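Peroxiredoxin HYR1 (Saccharomyces cerevisiae, PDB 3CMI) reduces hydroperoxides at the expense of thioredoxin and senses hydroperoxide stress, passing the signal on by oxidizing the transcription activator YAP1. Local coordinates at residues 58-63 against 165-170; 115-120 against 144-149; 137-142 against 148-153. One frame throughout, in Å; residues are numbered along the deposited sequence.

Contact 1. Residues 58-63 against 165-170; sequences KRYKDE and ELLKEV
Leu167 reaches with both methyl groups toward segment 58-63, at the C-terminal end of helix 47-60, where Glu63 and Tyr60 receive them. Of the 133 Å² buried between the two segments, 75 Å² belongs to this leucine and 36 Å² to Glu63. CD1 of Leu167 lies 3.8 Å from CB of Glu63 and 4.0 Å from CD1 of the Tyr60 ring, which it meets obliquely. CD2 lies near the same CB and comes closest, 3.4 Å, to the carbonyl O of Glu63. Leu167 holds CG beside its own backbone N, with chi1 at -73° and chi2 at 163°, and this sends the fork toward segment 58-63. The join sits at the edge of a thioredoxin-like fold, where the ends of helices 47-60 and 160-167 come together on one face of the central sheet; Leu167 also touches Val34 and Phe65, on strands 34-41 and 65-72. Glu63 takes part through CB and its carbonyl, and a bend at chi2 (-68°) turns the rest of its chain aside. Its backbone N bonds to the Tyr60 carbonyl O at 2.8 Å, which fixes the turn carrying both residues. The Tyr60 ring is backed on one face by CG of its neighbour Arg59, 3.5 Å above the ring centre, while its OH hydrogen-bonds to Glu164 on the other helix.

Contact 2. Residues 115-120 against 144-149; sequences YKFLKS and GKVYER
Val146 meets helix 113-121 through a single methyl group, CG2, which touches both Phe117 and Leu118. Its distance to CD2 of Leu118 is 3.9 Å, and to CE2 of Phe117 4.0 Å. The valine and leucine side chains are nearly perpendicular, while those of Phe117 and Val146 run antiparallel alongside each other; the methyl approaches the phenylalanine ring obliquely. Phe117 gets there because CG is anti to its backbone N (chi1 167°), which brings the ring closer to the strand than the direction of its CB alone would suggest. Leu118 also rests on Phe138 and Ile37, so the helix spans several strands of the sheet.

Arg149 makes the second point of contact. Its chain is fully extended: CB, CG, CD and NE run along the Phe138 ring, and at the tip NH1 comes within 3.6 Å of CG of Lys119, an oblique crossing. NH1 bonds to the carbonyl O of Lys122 and NH2 to that of Arg129, with a salt bridge from NH2 to Glu136, while bends at chi2 and chi3 take Lys119 NZ to a salt bridge with Glu111. Between this NZ and NH2 of Arg149 there remain 6.2 Å, and Glu111 and Glu136 probably offset the two like charges.

The axes of the segments 115-120 and 146-149 come within 10.0 Å. Tyr147 and Glu148 both face Leu139 in a classic beta bulge. Helix 113-121, which comes after strand 65-72 and before the 137-140/146-150 hairpin, occupies the place of the second helix of the thioredoxin fold, the one that lies across the sheet; the 86° angle between helix and strand segments fits that role.

Contact 3. Residues 137-142 against 148-153; sequences KFLVDK and ERYSSL
The Phe138 ring carries the aliphatic chain of Arg149 on one face: CG stands 3.9 Å from the ring centroid and 26° off the normal, a CH-pi contact. The two side chains run alongside each other and point the same way, and Phe138 CZ lies over one face of the guanidinium, the two planes 37° apart. On the opposite face of the sheet, the Tyr150 ring has CG of Glu148 over one of its faces and CB of Leu139 at its edge, in plane, 4.0 Å from CE1 of Tyr150.

The backbones form an antiparallel hairpin. Lys137 and Tyr150 are a hydrogen-bonded pair: Lys137 N reaches Tyr150 O at 3.1 Å, and Tyr150 N returns to Lys137 O at 2.7 Å. Phe138 faces Arg149 as a non-hydrogen-bonded pair, and Leu139 N bonds to Glu148 O at 2.9 Å, nearly straight at 174°. The Lys137 ammonium bonds to the carbonyl oxygens of Phe135 and Thr154.

Nearly linear backbone bonds thus set the register, and the cationic arginine lends its hydrocarbon chain to an aromatic face, while the guanidinium, partly over the ring, gives its N-H groups to polar partners outside the two segments.

Overall arrangement
Contacts 2 and 3 lie close, with centres 8 Å apart, and share Glu148 and Arg149 on strand 146-150. Contact 3 pairs that strand with 137-140, and contact 2 lays helix 113-121 over one face of the pair; CB of Leu118 lies 3.7 Å from CE2 of Phe138. Contact 1 belongs to the other face, its centre 15 Å from that of contact 3 and 19 Å from that of contact 2. Helix 160-167 makes the link: CD1 of Leu166 is 3.7 Å from CG of Leu139, and CD2 of Leu166 is 3.8 Å from CD2 of Tyr147. All three contacts lie away from the active-site Cys44, which forms the sulfenic acid intermediate.

Contact 1. Residues 58-63 against 165-170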
# COMPACT_ATOMS: atom_id res chain seq x y z
N LYS A 58 0.65 13.65 4.46
CA LYS A 58 1.00 14.92 5.10
C LYS A 58 0.53 14.97 6.55
O LYS A 58 1.26 15.40 7.45
CB LYS A 58 0.42 16.10 4.32
CG LYS A 58 1.06 16.33 2.96
CD LYS A 58 0.66 17.69 2.40
CE LYS A 58 1.32 17.95 1.05
NZ LYS A 58 2.81 17.97 1.12
N ARG A 59 -0.70 14.51 6.78
CA ARG A 59 -1.30 14.59 8.10
C ARG A 59 -0.57 13.75 9.16
O ARG A 59 -0.29 14.24 10.26
CB ARG A 59 -2.78 14.21 8.03
CG ARG A 59 -3.40 14.01 9.39
CD ARG A 59 -4.88 14.30 9.42
NE ARG A 59 -5.12 14.94 10.70
CZ ARG A 59 -5.51 16.20 10.87
NH1 ARG A 59 -5.77 16.98 9.83
NH2 ARG A 59 -5.67 16.65 12.09
N TYR A 60 -0.21 12.53 8.78
CA TYR A 60 0.23 11.51 9.74
C TYR A 60 1.70 11.11 9.66
O TYR A 60 2.19 10.40 10.54
CB TYR A 60 -0.63 10.26 9.59
CG TYR A 60 -2.07 10.45 10.00
CD1 TYR A 60 -2.40 10.77 11.32
CD2 TYR A 60 -3.10 10.30 9.08
CE1 TYR A 60 -3.72 10.94 11.71
CE2 TYR A 60 -4.44 10.47 9.46
CZ TYR A 60 -4.74 10.79 10.77
OH TYR A 60 -6.04 10.96 11.15
N LYS A 61 2.40 11.54 8.62
CA LYS A 61 3.77 11.05 8.40
C LYS A 61 4.67 11.14 9.64
O LYS A 61 5.44 10.21 9.92
CB LYS A 61 4.44 11.70 7.17
CG LYS A 61 4.62 13.22 7.22
CD LYS A 61 5.37 13.70 5.96
CE LYS A 61 5.37 15.21 5.84
NZ LYS A 61 6.47 15.86 6.65
N ASP A 62 4.55 12.22 10.40
CA ASP A 62 5.39 12.43 11.59
C ASP A 62 4.91 11.71 12.85
O ASP A 62 5.54 11.82 13.91
CB ASP A 62 5.63 13.92 11.84
CG ASP A 62 6.53 14.53 10.79
OD1 ASP A 62 7.57 13.92 10.46
OD2 ASP A 62 6.20 15.64 10.31
N GLU A 63 3.81 10.97 12.73
CA GLU A 63 3.34 10.07 13.78
C GLU A 63 3.97 8.68 13.63
O GLU A 63 3.75 7.80 14.46
CB GLU A 63 1.81 9.96 13.76
CG GLU A 63 1.07 11.28 13.85
CD GLU A 63 1.23 11.96 15.19
OE1 GLU A 63 1.12 11.26 16.23
OE2 GLU A 63 1.48 13.19 15.23
N GLU A 165 -5.67 4.42 15.58
CA GLU A 165 -5.60 3.36 16.60
C GLU A 165 -4.38 2.45 16.46
O GLU A 165 -3.87 1.93 17.45
CB GLU A 165 -6.92 2.57 16.74
CG GLU A 165 -7.36 1.74 15.55
CD GLU A 165 -8.79 1.20 15.70
OE1 GLU A 165 -9.30 1.09 16.84
OE2 GLU A 165 -9.42 0.86 14.67
N LEU A 166 -3.91 2.28 15.23
CA LEU A 166 -2.67 1.53 14.97
C LEU A 166 -1.44 2.33 15.39
O LEU A 166 -0.44 1.76 15.83
CB LEU A 166 -2.56 1.13 13.50
CG LEU A 166 -3.57 0.15 12.91
CD1 LEU A 166 -3.24 -0.08 11.45
CD2 LEU A 166 -3.58 -1.17 13.67
N LEU A 167 -1.51 3.65 15.23
CA LEU A 167 -0.39 4.51 15.61
C LEU A 167 -0.17 4.52 17.12
O LEU A 167 0.96 4.70 17.59
CB LEU A 167 -0.60 5.94 15.08
CG LEU A 167 -0.42 6.21 13.58
CD1 LEU A 167 -1.08 7.53 13.22
CD2 LEU A 167 1.04 6.22 13.16
N LYS A 168 -1.26 4.31 17.87
CA LYS A 168 -1.24 4.31 19.33
C LYS A 168 -0.87 2.96 19.96
O LYS A 168 -0.79 2.84 21.18
CB LYS A 168 -2.60 4.79 19.87
CG LYS A 168 -2.97 6.22 19.50
CD LYS A 168 -4.36 6.59 20.01
CE LYS A 168 -4.86 7.88 19.37
NZ LYS A 168 -6.12 8.39 19.98
N GLU A 169 -0.63 1.95 19.12
CA GLU A 169 -0.26 0.59 19.56
C GLU A 169 0.87 0.54 20.58
O GLU A 169 1.91 1.19 20.40
CB GLU A 169 0.21 -0.24 18.38
CG GLU A 169 -0.85 -0.81 17.47
CD GLU A 169 -0.22 -1.58 16.33
OE1 GLU A 169 0.24 -2.71 16.58
OE2 GLU A 169 -0.16 -1.05 15.20
N VAL A 170 0.68 -0.25 21.64
CA VAL A 170 1.73 -0.53 22.62
C VAL A 170 2.64 -1.67 22.14
O VAL A 170 2.27 -2.47 21.28
CB VAL A 170 1.17 -0.87 24.03
CG1 VAL A 170 0.55 0.37 24.68
CG2 VAL A 170 0.15 -2.02 23.96

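Contact 2. Residues 115-120 against 144-149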
# COMPACT_ATOMS: atom_id res chain seq x y z
N TYR A 115 2.90 -8.21 -3.37
CA TYR A 115 1.48 -8.49 -3.53
C TYR A 115 1.14 -9.95 -3.30
O TYR A 115 0.03 -10.26 -2.84
CB TYR A 115 0.95 -7.92 -4.85
CG TYR A 115 0.60 -6.46 -4.68
CD1 TYR A 115 -0.72 -6.06 -4.48
CD2 TYR A 115 1.60 -5.48 -4.63
CE1 TYR A 115 -1.04 -4.72 -4.27
CE2 TYR A 115 1.29 -4.13 -4.43
CZ TYR A 115 -0.03 -3.76 -4.25
OH TYR A 115 -0.35 -2.44 -4.05
N LYS A 116 2.09 -10.84 -3.58
CA LYS A 116 1.95 -12.24 -3.19
C LYS A 116 1.77 -12.33 -1.67
O LYS A 116 0.83 -12.96 -1.18
CB LYS A 116 3.15 -13.07 -3.65
CG LYS A 116 2.95 -14.57 -3.53
CD LYS A 116 4.20 -15.34 -3.92
CE LYS A 116 4.00 -16.84 -3.78
NZ LYS A 116 5.19 -17.62 -4.28
N PHE A 117 2.67 -11.67 -0.93
CA PHE A 117 2.62 -11.67 0.53
C PHE A 117 1.34 -11.04 1.08
O PHE A 117 0.71 -11.61 1.97
CB PHE A 117 3.85 -10.98 1.14
CG PHE A 117 3.69 -10.69 2.61
CD1 PHE A 117 3.82 -11.70 3.56
CD2 PHE A 117 3.38 -9.40 3.04
CE1 PHE A 117 3.66 -11.44 4.92
CE2 PHE A 117 3.22 -9.13 4.40
CZ PHE A 117 3.36 -10.14 5.34
N LEU A 118 0.98 -9.87 0.57
CA LEU A 118 -0.21 -9.16 1.06
C LEU A 118 -1.47 -10.00 0.91
O LEU A 118 -2.23 -10.15 1.87
CB LEU A 118 -0.35 -7.79 0.39
CG LEU A 118 0.68 -6.72 0.80
CD1 LEU A 118 0.54 -5.45 -0.04
CD2 LEU A 118 0.62 -6.40 2.29
N LYS A 119 -1.67 -10.57 -0.27
CA LYS A 119 -2.86 -11.40 -0.54
C LYS A 119 -2.93 -12.67 0.31
O LYS A 119 -4.03 -13.14 0.62
CB LYS A 119 -2.97 -11.72 -2.03
CG LYS A 119 -3.64 -10.61 -2.82
CD LYS A 119 -2.90 -10.26 -4.10
CE LYS A 119 -3.18 -11.24 -5.20
NZ LYS A 119 -2.57 -10.83 -6.50
N SER A 120 -1.77 -13.21 0.70
CA SER A 120 -1.71 -14.38 1.58
C SER A 120 -2.18 -14.06 3.00
O SER A 120 -2.62 -14.96 3.73
CB SER A 120 -0.30 -14.96 1.63
OG SER A 120 0.55 -14.18 2.46
N GLY A 144 4.41 -5.17 11.73
CA GLY A 144 4.53 -5.71 10.38
C GLY A 144 3.42 -6.66 9.96
O GLY A 144 3.50 -7.29 8.91
N LYS A 145 2.37 -6.74 10.78
CA LYS A 145 1.24 -7.62 10.51
C LYS A 145 0.14 -6.88 9.75
O LYS A 145 -0.27 -5.78 10.14
CB LYS A 145 0.69 -8.20 11.82
CG LYS A 145 1.68 -9.10 12.55
CD LYS A 145 1.09 -9.64 13.85
CE LYS A 145 2.14 -10.39 14.68
NZ LYS A 145 2.47 -11.74 14.13
N VAL A 146 -0.34 -7.48 8.67
CA VAL A 146 -1.39 -6.87 7.86
C VAL A 146 -2.69 -6.82 8.67
O VAL A 146 -3.20 -7.85 9.13
CB VAL A 146 -1.60 -7.60 6.51
CG1 VAL A 146 -2.58 -6.84 5.64
CG2 VAL A 146 -0.26 -7.78 5.78
N TYR A 147 -3.21 -5.61 8.85
CA TYR A 147 -4.41 -5.37 9.65
C TYR A 147 -5.69 -5.60 8.86
O TYR A 147 -6.62 -6.26 9.34
CB TYR A 147 -4.39 -3.96 10.24
CG TYR A 147 -5.60 -3.63 11.10
CD1 TYR A 147 -6.64 -2.85 10.60
CD2 TYR A 147 -5.70 -4.12 12.40
CE1 TYR A 147 -7.76 -2.56 11.38
CE2 TYR A 147 -6.81 -3.83 13.20
CZ TYR A 147 -7.84 -3.05 12.68
OH TYR A 147 -8.94 -2.75 13.45
N GLU A 148 -5.74 -5.04 7.65
CA GLU A 148 -6.93 -5.11 6.81
C GLU A 148 -6.67 -4.67 5.37
O GLU A 148 -5.78 -3.86 5.09
CB GLU A 148 -8.07 -4.28 7.42
CG GLU A 148 -9.46 -4.48 6.79
CD GLU A 148 -9.90 -5.94 6.74
OE1 GLU A 148 -10.66 -6.35 7.63
OE2 GLU A 148 -9.47 -6.68 5.82
N ARG A 149 -7.47 -5.24 4.47
CA ARG A 149 -7.49 -4.90 3.05
C ARG A 149 -8.78 -4.13 2.74
O ARG A 149 -9.87 -4.53 3.16
CB ARG A 149 -7.41 -6.19 2.24
CG ARG A 149 -7.42 -6.05 0.74
CD ARG A 149 -7.47 -7.45 0.13
NE ARG A 149 -7.51 -7.44 -1.33
CZ ARG A 149 -7.22 -8.49 -2.09
NH1 ARG A 149 -6.84 -9.64 -1.54
NH2 ARG A 149 -7.31 -8.40 -3.41

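Contact 3. Residues 137-142 against 148-153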
# COMPACT_ATOMS: atom_id res chain seq x y z
N LYS A 137 -6.14 -0.96 -1.18
CA LYS A 137 -5.31 -0.54 -0.05
C LYS A 137 -5.16 -1.62 1.02
O LYS A 137 -6.13 -2.29 1.39
CB LYS A 137 -5.91 0.72 0.60
CG LYS A 137 -6.15 1.89 -0.35
CD LYS A 137 -7.34 2.71 0.10
CE LYS A 137 -7.71 3.77 -0.93
NZ LYS A 137 -8.76 3.30 -1.88
N PHE A 138 -3.93 -1.77 1.51
CA PHE A 138 -3.62 -2.67 2.62
C PHE A 138 -2.99 -1.85 3.74
O PHE A 138 -2.05 -1.10 3.50
CB PHE A 138 -2.62 -3.75 2.20
CG PHE A 138 -3.13 -4.71 1.16
CD1 PHE A 138 -3.13 -4.37 -0.20
CD2 PHE A 138 -3.53 -5.99 1.52
CE1 PHE A 138 -3.57 -5.27 -1.16
CE2 PHE A 138 -3.96 -6.90 0.56
CZ PHE A 138 -3.99 -6.54 -0.78
N LEU A 139 -3.51 -2.01 4.95
CA LEU A 139 -2.96 -1.32 6.11
C LEU A 139 -2.13 -2.30 6.93
O LEU A 139 -2.60 -3.39 7.26
CB LEU A 139 -4.11 -0.73 6.93
CG LEU A 139 -3.94 0.51 7.81
CD1 LEU A 139 -3.17 1.65 7.13
CD2 LEU A 139 -5.31 0.98 8.26
N VAL A 140 -0.89 -1.91 7.23
CA VAL A 140 0.06 -2.76 7.94
C VAL A 140 0.42 -2.22 9.34
O VAL A 140 0.64 -1.02 9.52
CB VAL A 140 1.34 -3.01 7.09
CG1 VAL A 140 2.35 -3.88 7.82
CG2 VAL A 140 0.98 -3.64 5.74
N ASP A 141 0.46 -3.15 10.29
CA ASP A 141 0.87 -2.98 11.70
C ASP A 141 2.22 -2.27 11.89
O ASP A 141 3.03 -2.20 10.97
CB ASP A 141 1.04 -4.40 12.28
CG ASP A 141 0.56 -4.53 13.69
OD1 ASP A 141 1.17 -3.94 14.59
OD2 ASP A 141 -0.42 -5.28 13.90
N LYS A 142 2.45 -1.77 13.11
CA LYS A 142 3.78 -1.33 13.54
C LYS A 142 4.73 -2.51 13.77
O LYS A 142 5.95 -2.34 13.81
CB LYS A 142 3.70 -0.48 14.80
CG LYS A 142 3.32 0.97 14.56
CD LYS A 142 3.38 1.79 15.84
CE LYS A 142 3.21 3.28 15.55
NZ LYS A 142 4.37 3.87 14.80
N GLU A 148 -5.74 -5.04 7.65
CA GLU A 148 -6.93 -5.11 6.81
C GLU A 148 -6.67 -4.67 5.37
O GLU A 148 -5.78 -3.86 5.09
CB GLU A 148 -8.07 -4.28 7.42
CG GLU A 148 -9.46 -4.48 6.79
CD GLU A 148 -9.90 -5.94 6.74
OE1 GLU A 148 -10.66 -6.35 7.63
OE2 GLU A 148 -9.47 -6.68 5.82
N ARG A 149 -7.47 -5.24 4.47
CA ARG A 149 -7.49 -4.90 3.05
C ARG A 149 -8.78 -4.13 2.74
O ARG A 149 -9.87 -4.53 3.16
CB ARG A 149 -7.41 -6.19 2.24
CG ARG A 149 -7.42 -6.05 0.74
CD ARG A 149 -7.47 -7.45 0.13
NE ARG A 149 -7.51 -7.44 -1.33
CZ ARG A 149 -7.22 -8.49 -2.09
NH1 ARG A 149 -6.84 -9.64 -1.54
NH2 ARG A 149 -7.31 -8.40 -3.41
N TYR A 150 -8.65 -3.04 2.00
CA TYR A 150 -9.79 -2.18 1.67
C TYR A 150 -9.94 -2.05 0.17
O TYR A 150 -8.95 -2.03 -0.56
CB TYR A 150 -9.60 -0.79 2.29
CG TYR A 150 -9.38 -0.82 3.78
CD1 TYR A 150 -8.09 -0.87 4.31
CD2 TYR A 150 -10.47 -0.80 4.66
CE1 TYR A 150 -7.89 -0.90 5.69
CE2 TYR A 150 -10.27 -0.83 6.04
CZ TYR A 150 -8.98 -0.88 6.54
OH TYR A 150 -8.78 -0.92 7.90
N SER A 151 -11.18 -1.95 -0.29
CA SER A 151 -11.45 -1.87 -1.72
C SER A 151 -11.03 -0.52 -2.32
O SER A 151 -10.78 0.45 -1.60
CB SER A 151 -12.93 -2.13 -2.00
OG SER A 151 -13.72 -1.08 -1.46
N SER A 152 -10.98 -0.47 -3.65
CA SER A 152 -10.65 0.75 -4.39
C SER A 152 -11.60 1.92 -4.15
O SER A 152 -11.21 3.08 -4.30
CB SER A 152 -10.57 0.45 -5.90
OG SER A 152 -11.52 -0.53 -6.28
N LEU A 153 -12.84 1.63 -3.76
CA LEU A 153 -13.84 2.67 -3.55
C LEU A 153 -13.76 3.34 -2.18
O LEU A 153 -14.29 4.45 -2.00
CB LEU A 153 -15.26 2.14 -3.80
CG LEU A 153 -15.62 1.72 -5.23
CD1 LEU A 153 -17.03 1.14 -5.28
CD2 LEU A 153 -15.47 2.88 -6.22